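Local coordinates for protein N6 adenine specific DNA methylase (Encephalitozoon cuniculi, PDB 3Q87) that binds S-adenosylmethionine and, as the Mtq2 catalytic subunit paired with Trm112, is responsible for methylating the translation termination factor eRF1, at residues 69-74 and 108-113; 80-85 and 114-119; 122-127 and 152-157. All coordinates share one frame; numbering follows the deposited sequence. Where two conformers were deposited one is given.

Interaction 1 (69-74 and 108-113); sequences DLLCSI and DRFVDA. With SAM (S-adenosylmethionine), chain D.
The guanidinium of Arg109 has Leu70 over one face and Asp69 at its edge. CD1 of Leu70 sits 3.8 Å above the guanidinium plane, displaced toward the rim, and the same methyl touches Arg109 CB at 3.7 Å. At the edge, Arg109 NH2 makes a salt bridge to Asp69 OD1 of 2.8 Å, close to the guanidinium plane. It reaches the oxygen from above the carboxylate, the two planes standing 85° apart, and the N-H...O angle of 144° makes the bond somewhat bent. A bend at its third torsion turns the end of the arginine back from the helix toward the aspartate.

That carboxylate oxygen has a second donor: adenine N6 of S-adenosylmethionine lies 2.9 Å from Asp69 OD1. The neighbouring adenine N1 accepts from Leu70 N at 2.9 Å in a nearly straight bond of 172°. Arg109 thus works from the second shell, gripping the oxygen that reads the amino group, and its positive charge probably helps offset that of the aspartate. Deeper in, CD1 of Leu71 meets the Phe110 ring obliquely, 3.9 Å from CE1, while Phe84 packs edge-to-face with the same ring.

Asp69 to Cys72 form a type II' turn, overlapped by a type I turn from Leu71 to Ile74, and the Trm112 chain holds this loop from outside through Lys10 of that chain at Cys72 O. An acidic side chain reading N6 beside a backbone N-H reading N1 is the adenine site of a Rossmann-like methyltransferase.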
loop_
_atom_site.group_PDB
_atom_site.type_symbol
_atom_site.label_atom_id
_atom_site.label_comp_id
_atom_site.label_asym_id
_atom_site.label_seq_id
_atom_site.Cartn_x
_atom_site.Cartn_y
_atom_site.Cartn_z
ATOM N N ASP B 69 -3.533 6.160 -7.134
ATOM C CA ASP B 69 -3.224 7.579 -6.988
ATOM C C ASP B 69 -3.229 7.887 -5.490
ATOM O O ASP B 69 -4.284 7.910 -4.857
ATOM C CB ASP B 69 -4.273 8.411 -7.750
ATOM C CG ASP B 69 -3.890 9.885 -7.887
ATOM O OD1 ASP B 69 -3.030 10.376 -7.125
ATOM O OD2 ASP B 69 -4.462 10.548 -8.768
ATOM N N LEU B 70 -2.043 8.075 -4.917
ATOM C CA LEU B 70 -1.915 8.255 -3.478
ATOM C C LEU B 70 -2.712 7.178 -2.725
ATOM O O LEU B 70 -2.493 5.997 -2.962
ATOM C CB LEU B 70 -2.335 9.663 -3.057
ATOM C CG LEU B 70 -1.507 10.833 -3.605
ATOM C CD1 LEU B 70 -1.996 12.146 -2.996
ATOM C CD2 LEU B 70 -0.021 10.660 -3.338
ATOM N N LEU B 71 -3.664 7.586 -1.877
ATOM C CA LEU B 71 -4.277 6.676 -0.909
ATOM C C LEU B 71 -5.770 6.394 -1.110
ATOM O O LEU B 71 -6.358 5.649 -0.331
ATOM C CB LEU B 71 -4.057 7.214 0.513
ATOM C CG LEU B 71 -2.623 7.616 0.897
ATOM C CD1 LEU B 71 -2.611 8.493 2.148
ATOM C CD2 LEU B 71 -1.769 6.402 1.101
ATOM N N CYS B 72 -6.366 6.971 -2.153
ATOM C CA CYS B 72 -7.814 6.901 -2.376
ATOM C C CYS B 72 -8.376 5.489 -2.353
ATOM O O CYS B 72 -9.501 5.266 -1.893
ATOM C CB CYS B 72 -8.192 7.556 -3.715
ATOM S SG CYS B 72 -7.377 9.137 -4.062
ATOM N N SER B 73 -7.603 4.537 -2.864
ATOM C CA SER B 73 -8.060 3.156 -2.941
ATOM C C SER B 73 -7.499 2.305 -1.798
ATOM O O SER B 73 -7.622 1.074 -1.796
ATOM C CB SER B 73 -7.643 2.555 -4.281
ATOM O OG SER B 73 -6.230 2.586 -4.410
ATOM N N ILE B 74 -6.889 2.970 -0.827
ATOM C CA ILE B 74 -6.318 2.287 0.322
ATOM C C ILE B 74 -7.151 2.535 1.568
ATOM O O ILE B 74 -7.482 3.674 1.896
ATOM C CB ILE B 74 -4.846 2.753 0.600
ATOM C CG1 ILE B 74 -3.969 2.550 -0.637
ATOM C CG2 ILE B 74 -4.260 2.005 1.802
ATOM C CD1 ILE B 74 -4.002 1.101 -1.197
ATOM N N ASP B 108 1.457 18.029 -0.710
ATOM C CA ASP B 108 0.343 18.699 -0.049
ATOM C C ASP B 108 -0.924 17.862 -0.154
ATOM O O ASP B 108 -1.704 17.787 0.792
ATOM C CB ASP B 108 0.104 20.091 -0.658
ATOM C CG ASP B 108 1.146 21.110 -0.220
ATOM O OD1 ASP B 108 1.956 20.784 0.676
ATOM O OD2 ASP B 108 1.146 22.246 -0.762
ATOM N N ARG B 109 -1.131 17.230 -1.308
ATOM C CA ARG B 109 -2.264 16.326 -1.459
ATOM C C ARG B 109 -2.152 15.139 -0.511
ATOM O O ARG B 109 -3.144 14.704 0.088
ATOM C CB ARG B 109 -2.397 15.846 -2.907
ATOM C CG ARG B 109 -3.091 16.851 -3.796
ATOM C CD ARG B 109 -3.163 16.421 -5.254
ATOM N NE ARG B 109 -3.710 15.078 -5.440
ATOM C CZ ARG B 109 -3.117 14.137 -6.172
ATOM N NH1 ARG B 109 -1.975 14.409 -6.795
ATOM N NH2 ARG B 109 -3.670 12.937 -6.310
ATOM N N PHE B 110 -0.937 14.622 -0.377
ATOM C CA PHE B 110 -0.677 13.499 0.515
ATOM C C PHE B 110 -0.966 13.871 1.969
ATOM O O PHE B 110 -1.676 13.174 2.673
ATOM C CB PHE B 110 0.788 13.036 0.403
ATOM C CG PHE B 110 1.200 12.067 1.484
ATOM C CD1 PHE B 110 0.642 10.802 1.539
ATOM C CD2 PHE B 110 2.138 12.422 2.446
ATOM C CE1 PHE B 110 1.001 9.901 2.544
ATOM C CE2 PHE B 110 2.510 11.531 3.443
ATOM C CZ PHE B 110 1.928 10.261 3.496
ATOM N N VAL B 111 -0.390 14.977 2.414
ATOM C CA VAL B 111 -0.538 15.404 3.796
ATOM C C VAL B 111 -2.014 15.612 4.143
ATOM O O VAL B 111 -2.476 15.226 5.217
ATOM C CB VAL B 111 0.267 16.693 4.038
ATOM C CG1 VAL B 111 -0.112 17.327 5.367
ATOM C CG2 VAL B 111 1.770 16.392 3.954
ATOM N N ASP B 112 -2.768 16.181 3.213
ATOM C CA ASP B 112 -4.183 16.400 3.469
ATOM C C ASP B 112 -5.082 15.165 3.424
ATOM O O ASP B 112 -6.248 15.241 3.798
ATOM C CB ASP B 112 -4.744 17.528 2.617
ATOM C CG ASP B 112 -4.796 18.831 3.382
ATOM O OD1 ASP B 112 -3.751 19.523 3.457
ATOM O OD2 ASP B 112 -5.873 19.143 3.941
ATOM N N ALA B 113 -4.546 14.026 3.008
ATOM C CA ALA B 113 -5.340 12.800 2.982
ATOM C C ALA B 113 -4.870 11.729 3.973
ATOM O O ALA B 113 -5.589 10.763 4.225
ATOM C CB ALA B 113 -5.378 12.225 1.573
HETATM N N SAM D . 10.353 4.919 -3.873
HETATM C CA SAM D . 11.228 5.227 -5.012
HETATM C C SAM D . 12.611 5.636 -4.485
HETATM O O SAM D . 13.624 5.548 -5.181
HETATM O OXT SAM D . 12.752 6.066 -3.343
HETATM C CB SAM D . 10.642 6.252 -6.022
HETATM C CG SAM D . 10.463 7.746 -5.654
HETATM S SD SAM D . 9.993 8.920 -7.001
HETATM C CE SAM D . 10.784 10.457 -6.481
HETATM C "C5'" SAM D . 8.260 9.302 -6.645
HETATM C "C4'" SAM D . 7.397 8.117 -7.049
HETATM O "O4'" SAM D . 6.032 8.425 -6.823
HETATM C "C3'" SAM D . 7.539 7.755 -8.520
HETATM O "O3'" SAM D . 7.730 6.361 -8.616
HETATM C "C2'" SAM D . 6.209 8.136 -9.137
HETATM O "O2'" SAM D . 5.800 7.292 -10.189
HETATM C "C1'" SAM D . 5.286 8.001 -7.948
HETATM N N9 SAM D . 4.116 8.863 -8.015
HETATM C C8 SAM D . 3.972 10.094 -8.612
HETATM N N7 SAM D . 2.704 10.508 -8.393
HETATM C C5 SAM D . 2.060 9.553 -7.657
HETATM C C6 SAM D . 0.780 9.447 -7.143
HETATM N N6 SAM D . -0.095 10.427 -7.347
HETATM N N1 SAM D . 0.416 8.326 -6.416
HETATM C C2 SAM D . 1.317 7.299 -6.186
HETATM N N3 SAM D . 2.594 7.413 -6.700
HETATM C C4 SAM D . 2.945 8.512 -7.417
#

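Interaction 2 (80-85 and 114-119); sequences DVVVFN and VTVGML. With SAM (S-adenosylmethionine), chain D.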
loop_
_atom_site.group_PDB
_atom_site.type_symbol
_atom_site.label_atom_id
_atom_site.label_comp_id
_atom_site.label_asym_id
_atom_site.label_seq_id
_atom_site.Cartn_x
_atom_site.Cartn_y
_atom_site.Cartn_z
ATOM N N ASP B 80 -0.401 0.395 9.281
ATOM C CA ASP B 80 0.332 0.995 10.407
ATOM C C ASP B 80 1.218 2.183 10.016
ATOM O O ASP B 80 1.243 3.197 10.700
ATOM C CB ASP B 80 1.230 -0.041 11.071
ATOM C CG ASP B 80 0.457 -1.195 11.669
ATOM O OD1 ASP B 80 -0.449 -0.958 12.504
ATOM O OD2 ASP B 80 0.786 -2.342 11.306
ATOM N N VAL B 81 1.980 2.025 8.938
ATOM C CA VAL B 81 2.965 3.023 8.534
ATOM C C VAL B 81 2.910 3.268 7.032
ATOM O O VAL B 81 2.730 2.330 6.236
ATOM C CB VAL B 81 4.408 2.534 8.854
ATOM C CG1 VAL B 81 5.475 3.505 8.318
ATOM C CG2 VAL B 81 4.572 2.293 10.341
ATOM N N VAL B 82 3.090 4.531 6.658
ATOM C CA VAL B 82 3.254 4.914 5.269
ATOM C C VAL B 82 4.656 5.504 5.054
ATOM O O VAL B 82 5.094 6.366 5.816
ATOM C CB VAL B 82 2.191 5.965 4.861
ATOM C CG1 VAL B 82 2.496 6.520 3.471
ATOM C CG2 VAL B 82 0.777 5.358 4.908
ATOM N N VAL B 83 5.352 5.035 4.029
ATOM C CA VAL B 83 6.651 5.573 3.650
ATOM C C VAL B 83 6.513 6.146 2.244
ATOM O O VAL B 83 5.972 5.487 1.353
ATOM C CB VAL B 83 7.722 4.460 3.604
ATOM C CG1 VAL B 83 9.063 5.045 3.167
ATOM C CG2 VAL B 83 7.825 3.750 4.958
ATOM N N PHE B 84 7.023 7.352 2.033
ATOM C CA PHE B 84 6.788 8.058 0.775
ATOM C C PHE B 84 7.972 8.926 0.367
ATOM O O PHE B 84 8.235 9.951 0.982
ATOM C CB PHE B 84 5.544 8.940 0.915
ATOM C CG PHE B 84 5.020 9.486 -0.386
ATOM C CD1 PHE B 84 5.370 8.912 -1.595
ATOM C CD2 PHE B 84 4.131 10.558 -0.388
ATOM C CE1 PHE B 84 4.861 9.408 -2.784
ATOM C CE2 PHE B 84 3.612 11.050 -1.574
ATOM C CZ PHE B 84 3.975 10.485 -2.767
ATOM N N ASN B 85 8.689 8.511 -0.672
ATOM C CA ASN B 85 9.578 9.426 -1.373
ATOM C C ASN B 85 8.761 9.998 -2.524
ATOM O O ASN B 85 8.530 9.320 -3.513
ATOM C CB ASN B 85 10.830 8.705 -1.865
ATOM C CG ASN B 85 11.834 9.648 -2.524
ATOM O OD1 ASN B 85 11.645 10.862 -2.540
ATOM N ND2 ASN B 85 12.895 9.086 -3.076
ATOM N N VAL B 114 -3.665 11.890 4.518
ATOM C CA VAL B 114 -3.047 10.810 5.290
ATOM C C VAL B 114 -3.632 10.737 6.698
ATOM O O VAL B 114 -3.823 11.762 7.352
ATOM C CB VAL B 114 -1.481 10.932 5.331
ATOM C CG1 VAL B 114 -1.046 12.177 6.099
ATOM C CG2 VAL B 114 -0.859 9.684 5.947
ATOM N N THR B 115 -3.942 9.530 7.155
ATOM C CA THR B 115 -4.545 9.361 8.477
ATOM C C THR B 115 -3.925 8.225 9.282
ATOM O O THR B 115 -4.366 7.960 10.395
ATOM C CB THR B 115 -6.083 9.117 8.405
ATOM O OG1 THR B 115 -6.344 7.861 7.768
ATOM C CG2 THR B 115 -6.783 10.226 7.628
ATOM N N VAL B 116 -2.918 7.546 8.731
ATOM C CA VAL B 116 -2.302 6.417 9.435
ATOM C C VAL B 116 -1.550 6.899 10.671
ATOM O O VAL B 116 -1.254 8.077 10.796
ATOM C CB VAL B 116 -1.323 5.641 8.550
ATOM C CG1 VAL B 116 -2.058 4.970 7.406
ATOM C CG2 VAL B 116 -0.223 6.580 8.046
ATOM N N GLY B 117 -1.239 5.981 11.578
ATOM C CA GLY B 117 -0.636 6.351 12.846
ATOM C C GLY B 117 0.781 6.897 12.739
ATOM O O GLY B 117 1.192 7.717 13.560
ATOM N N MET B 118 1.524 6.449 11.729
ATOM C CA MET B 118 2.923 6.842 11.568
ATOM C C MET B 118 3.314 6.971 10.103
ATOM O O MET B 118 2.867 6.187 9.267
ATOM C CB MET B 118 3.825 5.807 12.229
ATOM C CG MET B 118 5.239 6.297 12.502
ATOM S SD MET B 118 6.220 4.983 13.249
ATOM C CE MET B 118 5.229 4.649 14.702
ATOM N N LEU B 119 4.159 7.948 9.795
ATOM C CA LEU B 119 4.618 8.143 8.425
ATOM C C LEU B 119 6.066 8.610 8.349
ATOM O O LEU B 119 6.571 9.275 9.260
ATOM C CB LEU B 119 3.706 9.123 7.678
ATOM C CG LEU B 119 3.564 10.549 8.214
ATOM C CD1 LEU B 119 4.673 11.457 7.698
ATOM C CD2 LEU B 119 2.202 11.098 7.811
HETATM N N SAM D . 10.353 4.919 -3.873
HETATM C CA SAM D . 11.228 5.227 -5.012
HETATM C C SAM D . 12.611 5.636 -4.485
HETATM O O SAM D . 13.624 5.548 -5.181
HETATM O OXT SAM D . 12.752 6.066 -3.343
HETATM C CB SAM D . 10.642 6.252 -6.022
HETATM C CG SAM D . 10.463 7.746 -5.654
HETATM S SD SAM D . 9.993 8.920 -7.001
HETATM C CE SAM D . 10.784 10.457 -6.481
HETATM C "C5'" SAM D . 8.260 9.302 -6.645
HETATM C "C4'" SAM D . 7.397 8.117 -7.049
HETATM O "O4'" SAM D . 6.032 8.425 -6.823
HETATM C "C3'" SAM D . 7.539 7.755 -8.520
HETATM O "O3'" SAM D . 7.730 6.361 -8.616
HETATM C "C2'" SAM D . 6.209 8.136 -9.137
HETATM O "O2'" SAM D . 5.800 7.292 -10.189
HETATM C "C1'" SAM D . 5.286 8.001 -7.948
HETATM N N9 SAM D . 4.116 8.863 -8.015
HETATM C C8 SAM D . 3.972 10.094 -8.612
HETATM N N7 SAM D . 2.704 10.508 -8.393
HETATM C C5 SAM D . 2.060 9.553 -7.657
HETATM C C6 SAM D . 0.780 9.447 -7.143
HETATM N N6 SAM D . -0.095 10.427 -7.347
HETATM N N1 SAM D . 0.416 8.326 -6.416
HETATM C C2 SAM D . 1.317 7.299 -6.186
HETATM N N3 SAM D . 2.594 7.413 -6.700
HETATM C C4 SAM D . 2.945 8.512 -7.417
#
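Val81 pairs with Met118 and Val82 with Leu119 in parallel bridges, and backbone hydrogen bonds set the register. Val82 N donates to Met118 O at 3.1 Å. One step back, Met118 N reaches Asp80 O at 3.4 Å, a weak bond with an angle of only 133°, just where the two strands begin to pair.

CA-H...O contacts fill in between these bonds. Met118 O also receives the CA of Val81 at 3.2 Å, so a single carbonyl serves two successive residues, and Leu119 CA approaches Val82 O at 3.2 Å.

The apolar contacts fall on both faces of the sheet. On the face of Val82, in the conformer modelled here, its CG2 meets CG2 of Val116 at 3.5 Å, the two valines crossing at about a right angle; Val82 has a second conformer, for which this contact is doubtful. Val116 has CG2 between its backbone N and carbonyl carbon, with CG1 beside the N (chi1 -65°). On the other face Val81 and Met118 lie side by side, CG2 to CB, before the methionine chain leads away.

Ligand binding comes at the far end of the strand, where Asn85 ND2 donates to the carboxylate oxygen OXT of S-adenosylmethionine at 3.0 Å.

Strands 81-84 and 118-124 are the two strands of a beta-alpha-beta unit whose connection contains helix 105-113. That helix lies against the Val82 face, helix 8-20 covers Val83 on the other, and strand 26-30 flanks 81-84 across from 118-124.

Interaction 3 (122-127 and 152-157); sequences LVIEAN and LGETVY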
loop_
_atom_site.group_PDB
_atom_site.type_symbol
_atom_site.label_atom_id
_atom_site.label_comp_id
_atom_site.label_asym_id
_atom_site.label_seq_id
_atom_site.Cartn_x
_atom_site.Cartn_y
_atom_site.Cartn_z
ATOM N N LEU B 122 9.911 12.046 2.650
ATOM C CA LEU B 122 11.118 12.719 2.201
ATOM C C LEU B 122 10.750 14.009 1.489
ATOM O O LEU B 122 9.817 14.050 0.696
ATOM C CB LEU B 122 11.955 11.827 1.273
ATOM C CG LEU B 122 13.273 12.452 0.767
ATOM C CD1 LEU B 122 14.267 11.369 0.412
ATOM C CD2 LEU B 122 13.070 13.388 -0.430
ATOM N N VAL B 123 11.501 15.065 1.783
ATOM C CA VAL B 123 11.264 16.357 1.193
ATOM C C VAL B 123 12.632 16.981 0.901
ATOM O O VAL B 123 13.625 16.542 1.445
ATOM C CB VAL B 123 10.452 17.238 2.160
ATOM C CG1 VAL B 123 10.573 18.672 1.779
ATOM C CG2 VAL B 123 8.983 16.797 2.192
ATOM N N ILE B 124 12.688 17.970 0.016
ATOM C CA ILE B 124 13.929 18.707 -0.197
ATOM C C ILE B 124 13.774 20.167 0.237
ATOM O O ILE B 124 12.669 20.638 0.457
ATOM C CB ILE B 124 14.411 18.626 -1.660
ATOM C CG1 ILE B 124 13.380 19.247 -2.600
ATOM C CG2 ILE B 124 14.712 17.175 -2.041
ATOM C CD1 ILE B 124 13.891 19.419 -4.022
ATOM N N GLU B 125 14.892 20.875 0.368
ATOM C CA GLU B 125 14.874 22.240 0.880
ATOM C C GLU B 125 13.905 23.122 0.096
ATOM O O GLU B 125 13.200 23.959 0.670
ATOM C CB GLU B 125 16.283 22.834 0.849
ATOM C CG GLU B 125 16.473 24.063 1.718
ATOM C CD GLU B 125 17.946 24.388 1.919
ATOM O OE1 GLU B 125 18.585 23.770 2.803
ATOM O OE2 GLU B 125 18.469 25.254 1.187
ATOM N N ALA B 126 13.853 22.922 -1.215
ATOM C CA ALA B 126 12.999 23.751 -2.060
ATOM C C ALA B 126 11.501 23.600 -1.760
ATOM O O ALA B 126 10.707 24.499 -2.060
ATOM C CB ALA B 126 13.290 23.496 -3.524
ATOM N N ASN B 127 11.111 22.477 -1.163
ATOM C CA ASN B 127 9.706 22.259 -0.830
ATOM C C ASN B 127 9.235 23.083 0.364
ATOM O O ASN B 127 8.039 23.140 0.647
ATOM C CB ASN B 127 9.435 20.776 -0.559
ATOM C CG ASN B 127 9.800 19.897 -1.734
ATOM O OD1 ASN B 127 9.664 20.300 -2.883
ATOM N ND2 ASN B 127 10.259 18.693 -1.452
ATOM N N LEU B 152 24.016 15.194 -4.068
ATOM C CA LEU B 152 24.236 15.860 -5.357
ATOM C C LEU B 152 22.997 16.611 -5.822
ATOM O O LEU B 152 22.022 15.998 -6.260
ATOM C CB LEU B 152 24.606 14.837 -6.431
ATOM C CG LEU B 152 25.997 14.239 -6.315
ATOM C CD1 LEU B 152 26.115 13.066 -7.255
ATOM C CD2 LEU B 152 27.053 15.302 -6.611
ATOM N N GLY B 153 23.026 17.935 -5.740
ATOM C CA GLY B 153 21.909 18.712 -6.239
ATOM C C GLY B 153 21.154 19.485 -5.182
ATOM O O GLY B 153 20.856 20.655 -5.378
ATOM N N GLU B 154 20.828 18.844 -4.063
ATOM C CA GLU B 154 20.111 19.546 -2.995
ATOM C C GLU B 154 20.290 18.902 -1.631
ATOM O O GLU B 154 21.141 18.034 -1.441
ATOM C CB GLU B 154 18.615 19.690 -3.331
ATOM C CG GLU B 154 17.883 20.759 -2.498
ATOM C CD GLU B 154 16.813 21.494 -3.290
ATOM O OE1 GLU B 154 16.827 21.408 -4.538
ATOM O OE2 GLU B 154 15.964 22.169 -2.672
ATOM N N THR B 155 19.497 19.351 -0.671
ATOM C CA THR B 155 19.560 18.794 0.669
ATOM C C THR B 155 18.252 18.077 0.974
ATOM O O THR B 155 17.169 18.606 0.749
ATOM C CB THR B 155 19.825 19.877 1.725
ATOM O OG1 THR B 155 18.687 20.741 1.815
ATOM C CG2 THR B 155 21.041 20.708 1.342
ATOM N N VAL B 156 18.369 16.870 1.497
ATOM C CA VAL B 156 17.214 16.027 1.727
ATOM C C VAL B 156 16.800 16.053 3.194
ATOM O O VAL B 156 17.649 15.959 4.082
ATOM C CB VAL B 156 17.542 14.580 1.325
ATOM C CG1 VAL B 156 16.556 13.620 1.943
ATOM C CG2 VAL B 156 17.556 14.455 -0.172
ATOM N N TYR B 157 15.496 16.172 3.441
ATOM C CA TYR B 157 14.942 16.082 4.788
ATOM C C TYR B 157 13.993 14.897 4.931
ATOM O O TYR B 157 13.042 14.747 4.166
ATOM C CB TYR B 157 14.196 17.367 5.146
ATOM C CG TYR B 157 15.045 18.618 5.045
ATOM C CD1 TYR B 157 15.504 19.265 6.189
ATOM C CD2 TYR B 157 15.390 19.148 3.811
ATOM C CE1 TYR B 157 16.283 20.408 6.105
ATOM C CE2 TYR B 157 16.168 20.296 3.714
ATOM C CZ TYR B 157 16.611 20.921 4.865
ATOM O OH TYR B 157 17.382 22.055 4.776
#
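Tyr157, Glu154 and Glu125 bury the most surface where strand 155-162 runs antiparallel to the end of strand 118-124, part of the mixed sheet of a Rossmann-like methyltransferase. Tyr157 pairs with Val123 through two backbone bonds: its N gives to Val123 O at 2.8 Å and its O accepts from Val123 N at 2.9 Å. Its ring, with CG beside the backbone N (chi1 -57°), turns its edge to Val123 O and reaches along to Glu125.

There the hydroxyl of Tyr157 donates at 2.9 Å to Glu125 OE1, which accepts with its anti lone pair, the one away from the other oxygen. Thr155 OG1 gives a second bond to the same oxygen, 3.2 Å long and from well above the carboxylate plane, so two hydroxyls fix the extended glutamate against the strand. Glu125 N meanwhile donates to Thr155 O.

Glu154 crosses Ile124 at about a right angle, its OE1 3.6 Å from the CD1 methyl. On the opposite side of the strand pair from Tyr157, Leu122 and Val156 meet through methyls under helix 8-20. Beyond the strand, where 125-127 makes a 3-10 turn, Glu154 OE2 takes the N-H of Ala126 nearly along its C-O bond, at 2.7 Å.

Interactions 2 and 3 both use strand 118-124: interaction 2 joins its start to strand 81-84 in parallel, interaction 3 its end to strand 155-162 in antiparallel, on opposite sides of the chain's centre. They touch where Phe84 O probably accepts from Leu122 N. Interaction 1 lies on the face of the sheet covered by helix 105-113, its Phe110 packing on Val82 of interaction 2; both also reach S-adenosylmethionine, at its adenine and carboxylate ends respectively. Interactions 2 and 3 share backbone pairing, to which interaction 3 adds glutamates binding N-H and hydroxyl groups at the partly exposed strand ends. Interaction 1 has no strand pairing but a salt bridge beside the ligand.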